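PDB 6R5T: periplasmic beta-glucosidase from Pseudomonas aeruginosa, which probably hydrolyses terminal, non-reducing beta-D-glucosyl residues with release of beta-D-glucose, as a family 3 glycoside hydrolase of the periplasm. Local coordinates for residues G162-A174 with A320-R333. The protein carries 1 engineered substitution. Numbering follows the deposited sequence.
Sequences GSNLAAPDSIMAA and AKYDLGLFADPYRR
Arg333, Ala166 and Met172 bury the most surface where the loop leading into barrel strand 172-178 meets the end of helix 307-323 and the loop that follows it. Arg333 runs extended from CG to NE (chi3 175°) and delivers its guanidinium to backbone carbonyls: NE donates to Ser170 O at 3.0 Å, nearly along the C=O axis, and NH2 bonds weakly to Leu165 O at 2.8 Å. Arg333 NH1 reaches back to Leu324 O, in that carbonyl's plane at 3.0 Å, and forms a salt bridge with Asp120. Arg332 bends at chi3 (-54°) and grips Ala166 O side-on with two nitrogens. Arg332 NE donates to an in-plane lone pair of Ala166 O at 2.8 Å (N-H...O 157°), whereas NH2 approaches from above the carbonyl plane. The CB of Ala166 sits 3.8 Å from Gly325 CA, at the Schellman motif that ends the helix. On the apolar side, the side chain of Met172 crosses that of Leu324; Met172 CE is 4.0 Å from both Leu324 CG and Ala320 CB. The join of the two loops and the helix end thus rests on charged donors as well as apolar packing, and Asp120 probably offsets part of Arg333's charge.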
loop_
_atom_site.group_PDB
_atom_site.type_symbol
_atom_site.label_atom_id
_atom_site.label_comp_id
_atom_site.label_asym_id
_atom_site.label_seq_id
_atom_site.Cartn_x
_atom_site.Cartn_y
_atom_site.Cartn_z
ATOM N N GLY A 162 16.485 34.024 3.637
ATOM C CA GLY A 162 16.395 35.421 4.134
ATOM C C GLY A 162 15.874 36.378 3.079
ATOM O O GLY A 162 15.279 35.976 2.069
ATOM N N SER A 163 16.138 37.671 3.265
ATOM C CA SER A 163 15.718 38.707 2.286
ATOM C C SER A 163 16.731 38.790 1.135
ATOM O O SER A 163 16.363 39.308 0.093
ATOM C CB SER A 163 15.551 40.072 2.933
ATOM O OG SER A 163 16.745 40.446 3.586
ATOM N N ASN A 164 17.909 38.180 1.278
ATOM C CA ASN A 164 18.961 38.265 0.238
ATOM C C ASN A 164 19.848 37.023 0.295
ATOM O O ASN A 164 20.513 36.782 1.331
ATOM C CB ASN A 164 19.723 39.576 0.435
ATOM C CG ASN A 164 20.814 39.813 -0.584
ATOM O OD1 ASN A 164 21.109 38.977 -1.431
ATOM N ND2 ASN A 164 21.458 40.961 -0.460
ATOM N N LEU A 165 19.847 36.268 -0.796
ATOM C CA LEU A 165 20.655 35.028 -0.911
ATOM C C LEU A 165 22.151 35.327 -0.845
ATOM O O LEU A 165 22.902 34.394 -0.580
ATOM C CB LEU A 165 20.317 34.257 -2.188
ATOM C CG LEU A 165 19.216 33.227 -2.047
ATOM C CD1 LEU A 165 18.798 32.701 -3.407
ATOM C CD2 LEU A 165 19.662 32.104 -1.135
ATOM N N ALA A 166 22.588 36.592 -1.015
ATOM C CA ALA A 166 24.013 36.942 -0.935
ATOM C C ALA A 166 24.399 37.272 0.522
ATOM O O ALA A 166 25.611 37.366 0.838
ATOM C CB ALA A 166 24.303 38.077 -1.888
ATOM N N ALA A 167 23.434 37.362 1.436
ATOM C CA ALA A 167 23.769 37.682 2.836
ATOM C C ALA A 167 24.648 36.593 3.390
ATOM O O ALA A 167 24.408 35.399 3.136
ATOM C CB ALA A 167 22.549 37.847 3.713
ATOM N N PRO A 168 25.648 36.943 4.213
ATOM C CA PRO A 168 26.523 35.947 4.780
ATOM C C PRO A 168 25.849 35.027 5.802
ATOM O O PRO A 168 26.470 34.086 6.151
ATOM C CB PRO A 168 27.633 36.725 5.506
ATOM C CG PRO A 168 27.414 38.181 5.170
ATOM C CD PRO A 168 26.043 38.325 4.569
ATOM N N ASP A 169 24.636 35.335 6.265
ATOM C CA ASP A 169 23.945 34.422 7.193
ATOM C C ASP A 169 22.775 33.727 6.465
ATOM O O ASP A 169 21.905 33.193 7.169
ATOM C CB ASP A 169 23.503 35.167 8.442
ATOM C CG ASP A 169 22.573 36.338 8.200
ATOM O OD1 ASP A 169 22.351 36.751 7.021
ATOM O OD2 ASP A 169 22.076 36.856 9.210
ATOM N N SER A 170 22.727 33.783 5.144
ATOM C CA SER A 170 21.733 33.072 4.301
ATOM C C SER A 170 22.401 31.829 3.731
ATOM O O SER A 170 23.609 31.843 3.437
ATOM C CB SER A 170 21.198 33.934 3.191
ATOM O OG SER A 170 20.377 34.983 3.688
ATOM N N ILE A 171 21.590 30.817 3.412
ATOM C CA ILE A 171 21.982 29.674 2.560
ATOM C C ILE A 171 20.865 29.479 1.552
ATOM O O ILE A 171 19.666 29.795 1.829
ATOM C CB ILE A 171 22.271 28.387 3.339
ATOM C CG1 ILE A 171 20.997 27.849 4.029
ATOM C CG2 ILE A 171 23.425 28.602 4.301
ATOM C CD1 ILE A 171 21.211 26.599 4.841
ATOM N N MET A 172 21.194 28.861 0.435
ATOM C CA MET A 172 20.188 28.492 -0.574
ATOM C C MET A 172 19.521 27.177 -0.156
ATOM O O MET A 172 20.192 26.278 0.364
ATOM C CB MET A 172 20.844 28.285 -1.942
ATOM C CG MET A 172 19.881 27.867 -2.991
ATOM S SD MET A 172 20.606 27.889 -4.689
ATOM C CE MET A 172 20.807 29.658 -4.896
ATOM N N ALA A 173 18.217 27.102 -0.349
ATOM C CA ALA A 173 17.421 25.882 -0.066
ATOM C C ALA A 173 17.402 25.069 -1.374
ATOM O O ALA A 173 17.049 25.612 -2.432
ATOM C CB ALA A 173 16.020 26.228 0.326
ATOM N N ALA A 174 17.741 23.800 -1.302
ATOM C CA ALA A 174 17.526 22.813 -2.363
ATOM C C ALA A 174 16.405 21.880 -1.850
ATOM O O ALA A 174 16.693 20.951 -1.142
ATOM C CB ALA A 174 18.803 22.066 -2.689
ATOM N N ALA A 320 22.888 30.312 -9.821
ATOM C CA ALA A 320 22.852 30.024 -8.376
ATOM C C ALA A 320 24.040 30.678 -7.677
ATOM O O ALA A 320 23.884 31.288 -6.602
ATOM C CB ALA A 320 22.835 28.542 -8.136
ATOM N N LYS A 321 25.221 30.573 -8.267
ATOM C CA LYS A 321 26.419 31.180 -7.654
ATOM C C LYS A 321 26.272 32.705 -7.620
ATOM O O LYS A 321 26.720 33.308 -6.635
ATOM C CB LYS A 321 27.609 30.749 -8.475
ATOM C CG LYS A 321 27.902 29.265 -8.343
ATOM C CD LYS A 321 29.088 28.781 -9.159
ATOM C CE LYS A 321 29.379 27.327 -8.883
ATOM N NZ LYS A 321 30.621 26.847 -9.522
ATOM N N TYR A 322 25.676 33.272 -8.653
ATOM C CA TYR A 322 25.470 34.738 -8.761
ATOM C C TYR A 322 24.574 35.182 -7.579
ATOM O O TYR A 322 24.934 36.056 -6.793
ATOM C CB TYR A 322 24.904 35.065 -10.143
ATOM C CG TYR A 322 24.683 36.539 -10.391
ATOM C CD1 TYR A 322 23.581 37.194 -9.870
ATOM C CD2 TYR A 322 25.589 37.261 -11.146
ATOM C CE1 TYR A 322 23.346 38.534 -10.136
ATOM C CE2 TYR A 322 25.401 38.611 -11.371
ATOM C CZ TYR A 322 24.279 39.244 -10.874
ATOM O OH TYR A 322 24.077 40.570 -11.157
ATOM N N ASP A 323 23.444 34.476 -7.399
ATOM C CA ASP A 323 22.463 34.830 -6.350
ATOM C C ASP A 323 23.089 34.659 -4.959
ATOM O O ASP A 323 22.715 35.453 -4.065
ATOM C CB ASP A 323 21.180 34.028 -6.484
ATOM C CG ASP A 323 20.349 34.408 -7.684
ATOM O OD1 ASP A 323 20.652 35.485 -8.346
ATOM O OD2 ASP A 323 19.430 33.599 -8.019
ATOM N N LEU A 324 23.989 33.694 -4.790
ATOM C CA LEU A 324 24.669 33.438 -3.504
ATOM C C LEU A 324 25.750 34.491 -3.187
ATOM O O LEU A 324 26.314 34.468 -2.101
ATOM C CB LEU A 324 25.238 32.034 -3.536
ATOM C CG LEU A 324 24.176 30.976 -3.254
ATOM C CD1 LEU A 324 24.674 29.615 -3.631
ATOM C CD2 LEU A 324 23.817 31.018 -1.790
ATOM N N GLY A 325 26.033 35.365 -4.140
ATOM C CA GLY A 325 26.999 36.463 -3.962
ATOM C C GLY A 325 28.416 36.041 -4.269
ATOM O O GLY A 325 29.349 36.787 -3.922
ATOM N N LEU A 326 28.627 34.842 -4.805
ATOM C CA LEU A 326 29.971 34.243 -4.889
ATOM C C LEU A 326 30.798 34.898 -6.000
ATOM O O LEU A 326 32.006 34.815 -5.908
ATOM C CB LEU A 326 29.862 32.726 -5.018
ATOM C CG LEU A 326 29.270 32.047 -3.778
ATOM C CD1 LEU A 326 28.897 30.600 -4.122
ATOM C CD2 LEU A 326 30.237 32.049 -2.595
ATOM N N PHE A 327 30.179 35.492 -6.991
ATOM C CA PHE A 327 30.965 36.245 -8.014
ATOM C C PHE A 327 31.397 37.591 -7.429
ATOM O O PHE A 327 32.448 38.089 -7.828
ATOM C CB PHE A 327 30.207 36.440 -9.304
ATOM C CG PHE A 327 30.091 35.189 -10.115
ATOM C CD1 PHE A 327 31.216 34.662 -10.724
ATOM C CD2 PHE A 327 28.897 34.510 -10.224
ATOM C CE1 PHE A 327 31.157 33.496 -11.466
ATOM C CE2 PHE A 327 28.823 33.371 -11.001
ATOM C CZ PHE A 327 29.952 32.831 -11.584
ATOM N N ALA A 328 30.664 38.137 -6.463
ATOM C CA ALA A 328 31.029 39.429 -5.830
ATOM C C ALA A 328 32.126 39.199 -4.798
ATOM O O ALA A 328 33.062 40.008 -4.696
ATOM C CB ALA A 328 29.792 40.061 -5.244
ATOM N N ASP A 329 32.043 38.101 -4.034
ATOM C CA ASP A 329 33.090 37.722 -3.076
ATOM C C ASP A 329 32.949 36.241 -2.779
ATOM O O ASP A 329 32.063 35.848 -2.010
ATOM C CB ASP A 329 32.999 38.539 -1.785
ATOM C CG ASP A 329 34.037 38.180 -0.722
ATOM O OD1 ASP A 329 34.996 37.417 -1.017
ATOM O OD2 ASP A 329 33.848 38.656 0.419
ATOM N N PRO A 330 33.866 35.422 -3.317
ATOM C CA PRO A 330 33.860 33.977 -3.104
ATOM C C PRO A 330 34.069 33.614 -1.633
ATOM O O PRO A 330 33.815 32.433 -1.261
ATOM C CB PRO A 330 34.983 33.410 -3.962
ATOM C CG PRO A 330 35.671 34.591 -4.600
ATOM C CD PRO A 330 34.935 35.850 -4.237
ATOM N N TYR A 331 34.576 34.573 -0.824
ATOM C CA TYR A 331 34.881 34.345 0.610
ATOM C C TYR A 331 33.854 35.016 1.520
ATOM O O TYR A 331 34.127 35.134 2.728
ATOM C CB TYR A 331 36.317 34.784 0.944
ATOM C CG TYR A 331 37.368 34.011 0.189
ATOM C CD1 TYR A 331 37.836 32.797 0.638
ATOM C CD2 TYR A 331 37.827 34.463 -1.037
ATOM C CE1 TYR A 331 38.791 32.074 -0.053
ATOM C CE2 TYR A 331 38.761 33.745 -1.767
ATOM C CZ TYR A 331 39.252 32.552 -1.272
ATOM O OH TYR A 331 40.175 31.831 -1.959
ATOM N N ARG A 332 32.687 35.374 1.010
ATOM C CA ARG A 332 31.710 36.164 1.809
ATOM C C ARG A 332 31.199 35.378 3.019
ATOM O O ARG A 332 30.851 36.032 4.025
ATOM C CB ARG A 332 30.571 36.653 0.935
ATOM C CG ARG A 332 29.691 35.549 0.351
ATOM C CD ARG A 332 28.837 36.016 -0.799
ATOM N NE ARG A 332 28.048 37.177 -0.444
ATOM C CZ ARG A 332 28.299 38.450 -0.794
ATOM N NH1 ARG A 332 29.276 38.750 -1.622
ATOM N NH2 ARG A 332 27.520 39.409 -0.367
ATOM N N ARG A 333 31.214 34.036 2.984
ATOM C CA ARG A 333 30.810 33.216 4.157
ATOM C C ARG A 333 32.036 32.647 4.876
ATOM O O ARG A 333 31.875 31.777 5.735
ATOM C CB ARG A 333 29.844 32.114 3.680
ATOM C CG ARG A 333 28.552 32.682 3.133
ATOM C CD ARG A 333 27.565 31.555 2.747
ATOM N NE ARG A 333 26.348 32.189 2.347
ATOM C CZ ARG A 333 26.099 32.745 1.157
ATOM N NH1 ARG A 333 26.900 32.563 0.124
ATOM N NH2 ARG A 333 24.976 33.382 0.989
HETATM O O HOH W 1 21.197 37.561 -4.521
#